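Local structure of alpha-glucosidase (6PNR) at residues Thr281-Gly284 against Lys285-Gln288; Val350-Glu354 against Phe355-Val359; Thr522-Gly525 against Asn526-Thr530; Thr149-Ser152 against Asp153-Asn156. The protein probably hydrolyses alpha-glycosides of the sulfonated sugar sulfoquinovose, as a family 31 glycoside hydrolase. All coordinates share one frame; numbering follows the deposited sequence.

Contact 1 of 4, residues Thr281-Gly284 against Lys285-Gln288. With 9VH ([(3~{S},4~{R},5~{R})-4,5-bis(oxidanyl)piperidin-3-yl]methanesulfonic acid), chain C.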
loop_
_atom_site.group_PDB
_atom_site.type_symbol
_atom_site.label_atom_id
_atom_site.label_comp_id
_atom_site.label_asym_id
_atom_site.label_seq_id
_atom_site.Cartn_x
_atom_site.Cartn_y
_atom_site.Cartn_z
ATOM N N THR A 281 25.745 -6.817 -14.414
ATOM C CA THR A 281 24.354 -6.674 -14.829
ATOM C C THR A 281 23.968 -5.204 -14.729
ATOM O O THR A 281 24.770 -4.359 -14.324
ATOM C CB THR A 281 23.389 -7.514 -13.978
ATOM O OG1 THR A 281 23.217 -6.893 -12.692
ATOM C CG2 THR A 281 23.889 -8.962 -13.802
ATOM N N SER A 282 22.713 -4.898 -15.074
ATOM C CA SER A 282 22.250 -3.526 -14.899
ATOM C C SER A 282 22.227 -3.101 -13.428
ATOM O O SER A 282 22.272 -1.902 -13.153
ATOM C CB SER A 282 20.867 -3.350 -15.523
ATOM O OG SER A 282 19.885 -4.067 -14.791
ATOM N N PHE A 283 22.183 -4.051 -12.480
ATOM C CA PHE A 283 22.264 -3.701 -11.059
ATOM C C PHE A 283 23.656 -3.195 -10.691
ATOM O O PHE A 283 23.791 -2.241 -9.912
ATOM C CB PHE A 283 21.868 -4.915 -10.203
ATOM C CG PHE A 283 21.901 -4.675 -8.696
ATOM C CD1 PHE A 283 20.984 -3.829 -8.088
ATOM C CD2 PHE A 283 22.806 -5.363 -7.886
ATOM C CE1 PHE A 283 21.003 -3.644 -6.710
ATOM C CE2 PHE A 283 22.831 -5.182 -6.507
ATOM C CZ PHE A 283 21.928 -4.321 -5.918
ATOM N N GLY A 284 24.694 -3.802 -11.251
ATOM C CA GLY A 284 26.073 -3.374 -11.054
ATOM C C GLY A 284 27.021 -4.553 -11.215
ATOM O O GLY A 284 26.733 -5.489 -11.955
ATOM N N LYS A 285 28.148 -4.492 -10.499
ATOM C CA LYS A 285 29.168 -5.533 -10.585
ATOM C C LYS A 285 28.811 -6.631 -9.582
ATOM O O LYS A 285 28.965 -6.461 -8.370
ATOM C CB LYS A 285 30.553 -4.945 -10.340
ATOM C CG LYS A 285 31.704 -5.901 -10.675
ATOM C CD LYS A 285 33.062 -5.237 -10.479
ATOM C CE LYS A 285 33.359 -4.175 -11.553
ATOM N NZ LYS A 285 34.187 -3.045 -11.001
ATOM N N ARG A 286 28.280 -7.747 -10.082
ATOM C CA ARG A 286 27.934 -8.868 -9.227
ATOM C C ARG A 286 28.964 -9.989 -9.421
ATOM O O ARG A 286 30.086 -9.748 -9.901
ATOM C CB ARG A 286 26.490 -9.297 -9.525
ATOM C CG ARG A 286 25.514 -8.112 -9.554
ATOM C CD ARG A 286 24.048 -8.556 -9.605
ATOM N NE ARG A 286 23.692 -9.353 -8.441
ATOM C CZ ARG A 286 22.472 -9.804 -8.176
ATOM N NH1 ARG A 286 21.467 -9.528 -8.995
ATOM N NH2 ARG A 286 22.256 -10.525 -7.081
ATOM N N LEU A 287 28.588 -11.203 -9.033
ATOM C CA LEU A 287 29.498 -12.329 -8.911
ATOM C C LEU A 287 29.031 -13.481 -9.785
ATOM O O LEU A 287 27.841 -13.620 -10.074
ATOM C CB LEU A 287 29.567 -12.825 -7.465
ATOM C CG LEU A 287 29.945 -11.787 -6.414
ATOM C CD1 LEU A 287 29.934 -12.404 -5.007
ATOM C CD2 LEU A 287 31.313 -11.251 -6.795
ATOM N N GLN A 288 29.974 -14.349 -10.144
ATOM C CA GLN A 288 29.658 -15.593 -10.844
ATOM C C GLN A 288 29.386 -16.682 -9.807
ATOM O O GLN A 288 30.279 -17.036 -9.026
ATOM C CB GLN A 288 30.809 -15.975 -11.786
ATOM C CG GLN A 288 30.698 -17.344 -12.456
ATOM C CD GLN A 288 29.527 -17.476 -13.424
ATOM O OE1 GLN A 288 28.763 -16.538 -13.651
ATOM N NE2 GLN A 288 29.389 -18.658 -14.001
HETATM O O1 9VH C . 26.116 -9.199 -6.393
HETATM S S1 9VH C . 26.052 -10.527 -5.809
HETATM O O2 9VH C . 24.680 -10.906 -5.579
HETATM O O3 9VH C . 26.818 -11.476 -6.580
HETATM C C1 9VH C . 26.848 -10.364 -4.235
HETATM C C2 9VH C . 26.116 -9.451 -3.242
HETATM C C3 9VH C . 24.899 -10.200 -2.722
HETATM N N1 9VH C . 24.217 -9.647 -1.552
HETATM C C4 9VH C . 25.142 -9.348 -0.459
HETATM C C5 9VH C . 26.241 -8.417 -0.945
HETATM O O4 9VH C . 27.112 -8.147 0.151
HETATM C C6 9VH C . 27.025 -9.074 -2.073
HETATM O O5 9VH C . 28.066 -8.212 -2.524
HETATM O O HOH W 1 21.137 -8.249 -11.494
#

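Contact 2 of 4, residues Val350-Glu354 against Phe355-Val359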
loop_
_atom_site.group_PDB
_atom_site.type_symbol
_atom_site.label_atom_id
_atom_site.label_comp_id
_atom_site.label_asym_id
_atom_site.label_seq_id
_atom_site.Cartn_x
_atom_site.Cartn_y
_atom_site.Cartn_z
ATOM N N VAL A 350 15.457 -19.874 -10.667
ATOM C CA VAL A 350 15.047 -18.601 -10.085
ATOM C C VAL A 350 15.798 -17.467 -10.773
ATOM O O VAL A 350 17.021 -17.534 -10.954
ATOM C CB VAL A 350 15.299 -18.590 -8.570
ATOM C CG1 VAL A 350 14.906 -17.236 -7.960
ATOM C CG2 VAL A 350 14.530 -19.745 -7.893
ATOM N N ASP A 351 15.063 -16.412 -11.137
ATOM C CA ASP A 351 15.638 -15.213 -11.743
ATOM C C ASP A 351 16.193 -14.307 -10.648
ATOM O O ASP A 351 15.439 -13.784 -9.818
ATOM C CB ASP A 351 14.576 -14.484 -12.566
ATOM C CG ASP A 351 15.114 -13.242 -13.273
ATOM O OD1 ASP A 351 16.339 -13.010 -13.261
ATOM O OD2 ASP A 351 14.305 -12.486 -13.848
ATOM N N PHE A 352 17.508 -14.122 -10.630
ATOM C CA PHE A 352 18.142 -13.250 -9.651
ATOM C C PHE A 352 18.435 -11.864 -10.208
ATOM O O PHE A 352 19.066 -11.050 -9.523
ATOM C CB PHE A 352 19.420 -13.903 -9.120
ATOM C CG PHE A 352 19.151 -14.989 -8.123
ATOM C CD1 PHE A 352 19.073 -14.701 -6.776
ATOM C CD2 PHE A 352 18.905 -16.286 -8.542
ATOM C CE1 PHE A 352 18.792 -15.699 -5.855
ATOM C CE2 PHE A 352 18.620 -17.282 -7.635
ATOM C CZ PHE A 352 18.559 -16.993 -6.287
ATOM N N GLY A 353 17.983 -11.579 -11.428
ATOM C CA GLY A 353 18.236 -10.307 -12.080
ATOM C C GLY A 353 19.175 -10.453 -13.253
ATOM O O GLY A 353 20.375 -10.179 -13.131
ATOM N N GLU A 354 18.646 -10.907 -14.392
ATOM C CA GLU A 354 19.384 -11.106 -15.639
ATOM C C GLU A 354 20.291 -12.332 -15.587
ATOM O O GLU A 354 21.186 -12.475 -16.435
ATOM C CB GLU A 354 20.183 -9.851 -16.039
ATOM C CG GLU A 354 19.275 -8.630 -16.238
ATOM C CD GLU A 354 19.982 -7.264 -16.200
ATOM O OE1 GLU A 354 21.214 -7.179 -16.378
ATOM O OE2 GLU A 354 19.267 -6.256 -16.007
ATOM N N PHE A 355 20.103 -13.213 -14.602
ATOM C CA PHE A 355 20.702 -14.540 -14.632
ATOM C C PHE A 355 19.842 -15.463 -13.779
ATOM O O PHE A 355 19.115 -15.016 -12.891
ATOM C CB PHE A 355 22.178 -14.538 -14.175
ATOM C CG PHE A 355 22.417 -14.080 -12.741
ATOM C CD1 PHE A 355 22.500 -12.729 -12.428
ATOM C CD2 PHE A 355 22.634 -15.004 -11.732
ATOM C CE1 PHE A 355 22.759 -12.309 -11.131
ATOM C CE2 PHE A 355 22.889 -14.594 -10.424
ATOM C CZ PHE A 355 22.961 -13.243 -10.126
ATOM N N TYR A 356 19.920 -16.759 -14.075
ATOM C CA TYR A 356 19.036 -17.764 -13.497
ATOM C C TYR A 356 19.845 -18.837 -12.792
ATOM O O TYR A 356 20.882 -19.275 -13.305
ATOM C CB TYR A 356 18.165 -18.408 -14.581
ATOM C CG TYR A 356 17.312 -17.399 -15.303
ATOM C CD1 TYR A 356 17.837 -16.633 -16.342
ATOM C CD2 TYR A 356 15.988 -17.198 -14.940
ATOM C CE1 TYR A 356 17.068 -15.697 -17.000
ATOM C CE2 TYR A 356 15.204 -16.263 -15.606
ATOM C CZ TYR A 356 15.754 -15.516 -16.631
ATOM O OH TYR A 356 14.986 -14.582 -17.291
ATOM N N CYS A 357 19.351 -19.287 -11.640
ATOM C CA CYS A 357 20.104 -20.206 -10.799
ATOM C C CYS A 357 19.209 -21.322 -10.286
ATOM O O CYS A 357 18.021 -21.121 -10.036
ATOM C CB CYS A 357 20.742 -19.479 -9.600
ATOM S SG CYS A 357 21.721 -18.044 -10.094
ATOM N N GLY A 358 19.803 -22.498 -10.116
ATOM C CA GLY A 358 19.135 -23.555 -9.394
ATOM C C GLY A 358 19.254 -23.354 -7.895
ATOM O O GLY A 358 20.218 -22.781 -7.396
ATOM N N VAL A 359 18.242 -23.824 -7.176
ATOM C CA VAL A 359 18.227 -23.817 -5.716
ATOM C C VAL A 359 18.658 -25.198 -5.250
ATOM O O VAL A 359 17.930 -26.178 -5.448
ATOM C CB VAL A 359 16.839 -23.460 -5.176
ATOM C CG1 VAL A 359 16.808 -23.554 -3.642
ATOM C CG2 VAL A 359 16.426 -22.083 -5.668
#

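Contact 3 of 4, residues Thr522-Gly525 against Asn526-Thr530. With 9VH ([(3~{S},4~{R},5~{R})-4,5-bis(oxidanyl)piperidin-3-yl]methanesulfonic acid), chain C; SO4 (sulfate ion), chain E.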
loop_
_atom_site.group_PDB
_atom_site.type_symbol
_atom_site.label_atom_id
_atom_site.label_comp_id
_atom_site.label_asym_id
_atom_site.label_seq_id
_atom_site.Cartn_x
_atom_site.Cartn_y
_atom_site.Cartn_z
ATOM N N THR A 522 35.038 -3.678 5.150
ATOM C CA THR A 522 34.590 -2.738 4.130
ATOM C C THR A 522 33.939 -3.507 2.979
ATOM O O THR A 522 33.933 -4.740 2.934
ATOM C CB THR A 522 35.750 -1.863 3.609
ATOM O OG1 THR A 522 36.658 -2.660 2.837
ATOM C CG2 THR A 522 36.499 -1.181 4.749
ATOM N N HIS A 523 33.384 -2.767 2.023
ATOM C CA HIS A 523 32.699 -3.397 0.900
ATOM C C HIS A 523 32.705 -2.406 -0.249
ATOM O O HIS A 523 32.381 -1.234 -0.043
ATOM C CB HIS A 523 31.259 -3.777 1.299
ATOM C CG HIS A 523 30.593 -4.764 0.388
ATOM N ND1 HIS A 523 30.858 -4.838 -0.964
ATOM C CD2 HIS A 523 29.639 -5.698 0.636
ATOM C CE1 HIS A 523 30.113 -5.788 -1.506
ATOM N NE2 HIS A 523 29.363 -6.325 -0.558
ATOM N N GLU A 524 33.081 -2.860 -1.445
ATOM C CA GLU A 524 33.047 -1.939 -2.581
ATOM C C GLU A 524 31.616 -1.565 -2.978
ATOM O O GLU A 524 31.414 -0.518 -3.610
ATOM C CB GLU A 524 33.816 -2.534 -3.777
ATOM C CG GLU A 524 35.335 -2.496 -3.585
ATOM C CD GLU A 524 36.126 -2.967 -4.798
ATOM O OE1 GLU A 524 35.513 -3.501 -5.739
ATOM O OE2 GLU A 524 37.373 -2.792 -4.806
ATOM N N GLY A 525 30.614 -2.368 -2.594
ATOM C CA GLY A 525 29.248 -2.090 -2.996
ATOM C C GLY A 525 28.949 -2.598 -4.399
ATOM O O GLY A 525 29.787 -3.194 -5.069
ATOM N N ASN A 526 27.706 -2.363 -4.846
ATOM C CA ASN A 526 27.258 -2.912 -6.127
ATOM C C ASN A 526 27.762 -2.128 -7.331
ATOM O O ASN A 526 27.697 -2.642 -8.454
ATOM C CB ASN A 526 25.727 -2.972 -6.191
ATOM C CG ASN A 526 25.084 -1.594 -6.122
ATOM O OD1 ASN A 526 25.419 -0.793 -5.252
ATOM N ND2 ASN A 526 24.171 -1.302 -7.061
ATOM N N ARG A 527 28.252 -0.903 -7.143
ATOM C CA ARG A 527 28.700 -0.058 -8.256
ATOM C C ARG A 527 30.001 0.623 -7.857
ATOM O O ARG A 527 30.058 1.844 -7.660
ATOM C CB ARG A 527 27.611 0.943 -8.642
ATOM C CG ARG A 527 26.399 0.249 -9.243
ATOM C CD ARG A 527 25.283 1.216 -9.584
ATOM N NE ARG A 527 24.215 0.533 -10.301
ATOM C CZ ARG A 527 23.108 1.123 -10.736
ATOM N NH1 ARG A 527 22.919 2.422 -10.518
ATOM N NH2 ARG A 527 22.198 0.413 -11.395
ATOM N N PRO A 528 31.080 -0.159 -7.710
ATOM C CA PRO A 528 32.329 0.394 -7.156
ATOM C C PRO A 528 32.891 1.559 -7.943
ATOM O O PRO A 528 33.524 2.440 -7.342
ATOM C CB PRO A 528 33.291 -0.804 -7.198
ATOM C CG PRO A 528 32.389 -2.006 -7.198
ATOM C CD PRO A 528 31.197 -1.593 -8.013
ATOM N N ASP A 529 32.705 1.576 -9.271
ATOM C CA ASP A 529 33.352 2.590 -10.110
ATOM C C ASP A 529 32.795 3.987 -9.890
ATOM O O ASP A 529 33.486 4.966 -10.199
ATOM C CB ASP A 529 33.218 2.251 -11.601
ATOM C CG ASP A 529 33.795 0.886 -11.958
ATOM O OD1 ASP A 529 34.616 0.335 -11.185
ATOM O OD2 ASP A 529 33.427 0.369 -13.030
ATOM N N THR A 530 31.556 4.106 -9.403
ATOM C CA THR A 530 30.920 5.400 -9.191
ATOM C C THR A 530 30.566 5.656 -7.728
ATOM O O THR A 530 29.714 6.498 -7.449
ATOM C CB THR A 530 29.665 5.533 -10.058
ATOM O OG1 THR A 530 28.814 4.398 -9.849
ATOM C CG2 THR A 530 30.041 5.633 -11.541
HETATM O O1 9VH C . 26.116 -9.199 -6.393
HETATM S S1 9VH C . 26.052 -10.527 -5.809
HETATM O O2 9VH C . 24.680 -10.906 -5.579
HETATM O O3 9VH C . 26.818 -11.476 -6.580
HETATM C C1 9VH C . 26.848 -10.364 -4.235
HETATM C C2 9VH C . 26.116 -9.451 -3.242
HETATM C C3 9VH C . 24.899 -10.200 -2.722
HETATM N N1 9VH C . 24.217 -9.647 -1.552
HETATM C C4 9VH C . 25.142 -9.348 -0.459
HETATM C C5 9VH C . 26.241 -8.417 -0.945
HETATM O O4 9VH C . 27.112 -8.147 0.151
HETATM C C6 9VH C . 27.025 -9.074 -2.073
HETATM O O5 9VH C . 28.066 -8.212 -2.524
HETATM S S SO4 E . 20.194 4.470 -11.927
HETATM O O1 SO4 E . 20.123 3.538 -10.803
HETATM O O2 SO4 E . 19.078 4.185 -12.828
HETATM O O3 SO4 E . 20.109 5.836 -11.407
HETATM O O4 SO4 E . 21.462 4.330 -12.636
HETATM O O HOH W 2 29.319 0.617 -4.906
#

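Contact 4 of 4, residues Thr149-Ser152 against Asp153-Asn156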
loop_
_atom_site.group_PDB
_atom_site.type_symbol
_atom_site.label_atom_id
_atom_site.label_comp_id
_atom_site.label_asym_id
_atom_site.label_seq_id
_atom_site.Cartn_x
_atom_site.Cartn_y
_atom_site.Cartn_z
ATOM N N THR A 149 13.102 4.816 -2.436
ATOM C CA THR A 149 12.090 3.786 -2.218
ATOM C C THR A 149 11.086 3.755 -3.358
ATOM O O THR A 149 10.733 2.681 -3.867
ATOM C CB THR A 149 11.367 4.018 -0.897
ATOM O OG1 THR A 149 12.315 4.105 0.176
ATOM C CG2 THR A 149 10.381 2.874 -0.619
ATOM N N TRP A 150 10.588 4.929 -3.754
ATOM C CA TRP A 150 9.599 4.993 -4.823
ATOM C C TRP A 150 10.142 4.376 -6.112
ATOM O O TRP A 150 9.511 3.487 -6.695
ATOM C CB TRP A 150 9.151 6.444 -5.035
ATOM C CG TRP A 150 8.215 6.611 -6.197
ATOM C CD1 TRP A 150 7.025 5.979 -6.384
ATOM C CD2 TRP A 150 8.413 7.446 -7.332
ATOM N NE1 TRP A 150 6.466 6.371 -7.568
ATOM C CE2 TRP A 150 7.297 7.280 -8.170
ATOM C CE3 TRP A 150 9.423 8.331 -7.720
ATOM C CZ2 TRP A 150 7.169 7.952 -9.385
ATOM C CZ3 TRP A 150 9.286 9.012 -8.925
ATOM C CH2 TRP A 150 8.172 8.815 -9.739
ATOM N N ARG A 151 11.332 4.808 -6.557
ATOM C CA ARG A 151 11.899 4.223 -7.772
ATOM C C ARG A 151 12.153 2.728 -7.595
ATOM O O ARG A 151 11.920 1.941 -8.518
ATOM C CB ARG A 151 13.199 4.930 -8.184
ATOM C CG ARG A 151 13.092 6.403 -8.548
ATOM C CD ARG A 151 11.975 6.706 -9.555
ATOM N NE ARG A 151 12.063 5.899 -10.762
ATOM C CZ ARG A 151 11.065 5.742 -11.627
ATOM N NH1 ARG A 151 9.898 6.346 -11.414
ATOM N NH2 ARG A 151 11.223 4.964 -12.689
ATOM N N SER A 152 12.598 2.308 -6.405
ATOM C CA SER A 152 12.801 0.876 -6.180
ATOM C C SER A 152 11.494 0.109 -6.360
ATOM O O SER A 152 11.491 -0.984 -6.937
ATOM C CB SER A 152 13.393 0.619 -4.794
ATOM O OG SER A 152 14.739 1.074 -4.711
ATOM N N ASP A 153 10.370 0.674 -5.891
ATOM C CA ASP A 153 9.065 0.058 -6.136
ATOM C C ASP A 153 8.720 0.044 -7.623
ATOM O O ASP A 153 8.300 -0.984 -8.159
ATOM C CB ASP A 153 7.958 0.794 -5.376
ATOM C CG ASP A 153 7.954 0.489 -3.891
ATOM O OD1 ASP A 153 8.514 -0.552 -3.484
ATOM O OD2 ASP A 153 7.374 1.298 -3.135
ATOM N N VAL A 154 8.837 1.191 -8.292
ATOM C CA VAL A 154 8.344 1.291 -9.666
ATOM C C VAL A 154 9.109 0.345 -10.584
ATOM O O VAL A 154 8.513 -0.409 -11.357
ATOM C CB VAL A 154 8.417 2.746 -10.163
ATOM C CG1 VAL A 154 8.137 2.818 -11.699
ATOM C CG2 VAL A 154 7.428 3.601 -9.408
ATOM N N GLU A 155 10.440 0.363 -10.511
ATOM C CA GLU A 155 11.250 -0.418 -11.443
ATOM C C GLU A 155 11.487 -1.840 -10.974
ATOM O O GLU A 155 11.542 -2.752 -11.801
ATOM C CB GLU A 155 12.608 0.253 -11.665
ATOM C CG GLU A 155 12.475 1.738 -11.965
ATOM C CD GLU A 155 13.689 2.309 -12.639
ATOM O OE1 GLU A 155 14.723 1.606 -12.692
ATOM O OE2 GLU A 155 13.614 3.469 -13.104
ATOM N N ASN A 156 11.609 -2.052 -9.670
ATOM C CA ASN A 156 12.099 -3.327 -9.160
ATOM C C ASN A 156 11.188 -4.001 -8.139
ATOM O O ASN A 156 11.564 -5.056 -7.612
ATOM C CB ASN A 156 13.496 -3.131 -8.546
ATOM C CG ASN A 156 14.479 -2.506 -9.530
ATOM O OD1 ASN A 156 14.457 -2.827 -10.717
ATOM N ND2 ASN A 156 15.343 -1.620 -9.042
HETATM O O HOH W 3 14.552 5.703 -12.146
#

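Contact 1 of 4, residues Thr281-Gly284 against Lys285-Gln288
The side chains of F283 and R286 cross at about a right angle, ring and guanidinium planes 63° apart, with CD of R286 oblique to the ring and 3.8 Å from F283 CD2. The guanidinium takes its partners at its edge: the sulfur of the inhibitor's sulfonate and a water both lie in its plane. R286 NH2 donates to sulfonate O2 at 2.9 Å, almost straight at 167°, and R286 NE reaches O1 at 3.2 Å and, weakly, O2. A bend at chi3 (60°) swings this edge round to the sulfonate. L287 N adds a weak bond to O3. R286 NH1 holds the water, which also binds T281 OG1, and bonds F352 O. The T281 hydroxyl accepts from F283 N at 3.0 Å, an ST turn, so threonine serves both the backbone and the water. At G284's backbone angles a CB would jam against the preceding carbonyl, so glycine fits. A leucine in place of R286 would probably leave the sulfonate without its charged mate and the water and F352 O without a donor. Arginine side chain and strand N-H thus form a sulfonate-binding site on the hairpin of strands 278-280 and 285-287, consistent with recognition of sulfoquinovose.

Contact 2 of 4, residues Val350-Glu354 against Phe355-Val359
F352 lays its CB over one face of the F355 ring, 4.0 Å from the centroid, a CH-pi contact allowed by F355 holding CG between its backbone N and carbonyl carbon (chi1 62°). The F352 ring meets C357, whose CB comes within 3.6 Å of F352 CE2 and whose sulfur lies obliquely to the ring. In the hairpin V350 and C357 form an antiparallel hydrogen-bonded pair, with V350 N to C357 O at 2.9 Å, and F352 N closes the end by donating to F355 O. D351 faces Y356 as a non-hydrogen-bonded pair, its CB 3.6 Å from Y356 CE2 and its OD1 over the tyrosine ring. OD1 also accepts from G353 N at 2.8 Å, from above the carboxylate plane: an Asx turn, with a weaker bond from E354 N. G353 takes a positive phi that suits glycine. Were D351 an alanine, the G353 N-H would probably lose its acceptor and the turn be freer to change shape. Strand 356-359 lies between 349-351 and 322-324 in a three-stranded sheet; C357 and V359 touch Y322, W289 meets F352 and F355 edge-to-face, and E354 OE2 hydrogen-bonds S282 OG in the loop between strands 278-280 and 285-287.

Contact 3 of 4, residues Thr522-Gly525 against Asn526-Thr530
Between E524 and P528 the backbone doubles over at G525 (phi 82°, psi -179°), bringing their CA atoms to 5.2 Å, with no direct hydrogen bond across the bend. At this positive phi a CB would press against the preceding carbonyl, hence the glycine. In place of a direct bond, a water donates to E524 O at 2.7 Å and accepts from R527 N at 2.9 Å, so both polar atoms are met. The side chains close the bend by apolar contact: E524 CB lies 3.7 Å from P528 CG, the two chains crossing at about a right angle, and the same CG is 3.6 Å from G525 O. Proline, with no N-H to satisfy, suits this close position. E524 carries its carboxylate past the ring: OE2 makes a salt bridge with R252, its charged mate, and a hydrogen bond with Y535, while OE1 bonds Q247. N526 turns CG between its backbone N and carbonyl carbon (chi1 63°), where OD1 accepts from S496 N and ND2 donates to F283 O. R527 runs out extended: NE and NH2 bind the backbone oxygens of F283 and S282, while NH1 donates to O1, at 3.0 Å, and O4 of a sulfate probably left by the crystallisation liquor. H523 holds the inhibitor: NE2 donates to hydroxyl O5 at 3.0 Å and is hydrogen-bonded also to O4, which lies at the ring edge and in its plane. T522 makes a backbone hydrogen bond with I243 of strand 242-245, and the loop brings H523 into the inhibitor pocket of the family 31 TIM-barrel domain.

Contact 4 of 4, residues Thr149-Ser152 against Asp153-Asn156
R151 and E155 are one helical turn apart on the alpha-helix 147-156, and form an i to i+4 salt bridge. R151 NH2 donates to OE2 of E155 at 2.9 Å, nearly straight at 174°, and uses the anti lone pair of the oxygen. The oxygen lies in the guanidinium plane, yet the carboxylate itself is turned 86° against it. A water completes the link, accepting from R151 NE and donating to E155 OE2. Bends at chi2 and chi3 curl the arginine back over the helix, and CB of V154 then sits over one face of its guanidinium, while R151 NH1 lies over the W150 ring, toward its rim.

Apolar packing joins W150 and V154, which lie side by side. V154 CG2 stands over the indole's five-membered ring, 3.9 Å from the centroid, a CH-pi contact that suits a beta-branched valine, whose CG1 meanwhile nears the guanidinium. W150 stacks on W150 of the second subunit, so this helix belongs to the dimer interface.

Among the hydrogen bonds, W150 NE1 donates to K144 O of the second subunit, S152, small and buried, turns its hydroxyl to V148 O, one turn back, and D153 OD1 accepts from G159 N. Along the backbone D153 N to T149 O, V154 N to W150 O and E155 N to R151 O are regular, but N156 N meets S152 O at 2.9 Å from above the carbonyl plane, at a bent 137°.

Along the chain the order is contact 4, 1, 2, 3. Contacts 1 to 3 lie in the family 31 TIM-barrel range, and contact 1 is the hub: its centre is about 12 Å from that of contact 2 and about 11 Å from that of contact 3, and it touches both, whereas contacts 2 and 3 have their nearest atoms about 9 Å apart. Contacts 1 and 3 bind the inhibitor from different parts of the chain, and contact 2 brings the F355 side chain to about 5 Å from it. Contact 4, on helix 147-156, touches none of the others, its centre 18 to 21 Å from theirs, and faces the second subunit; F498 lies against it and binds the sulfate held by R527 of contact 3.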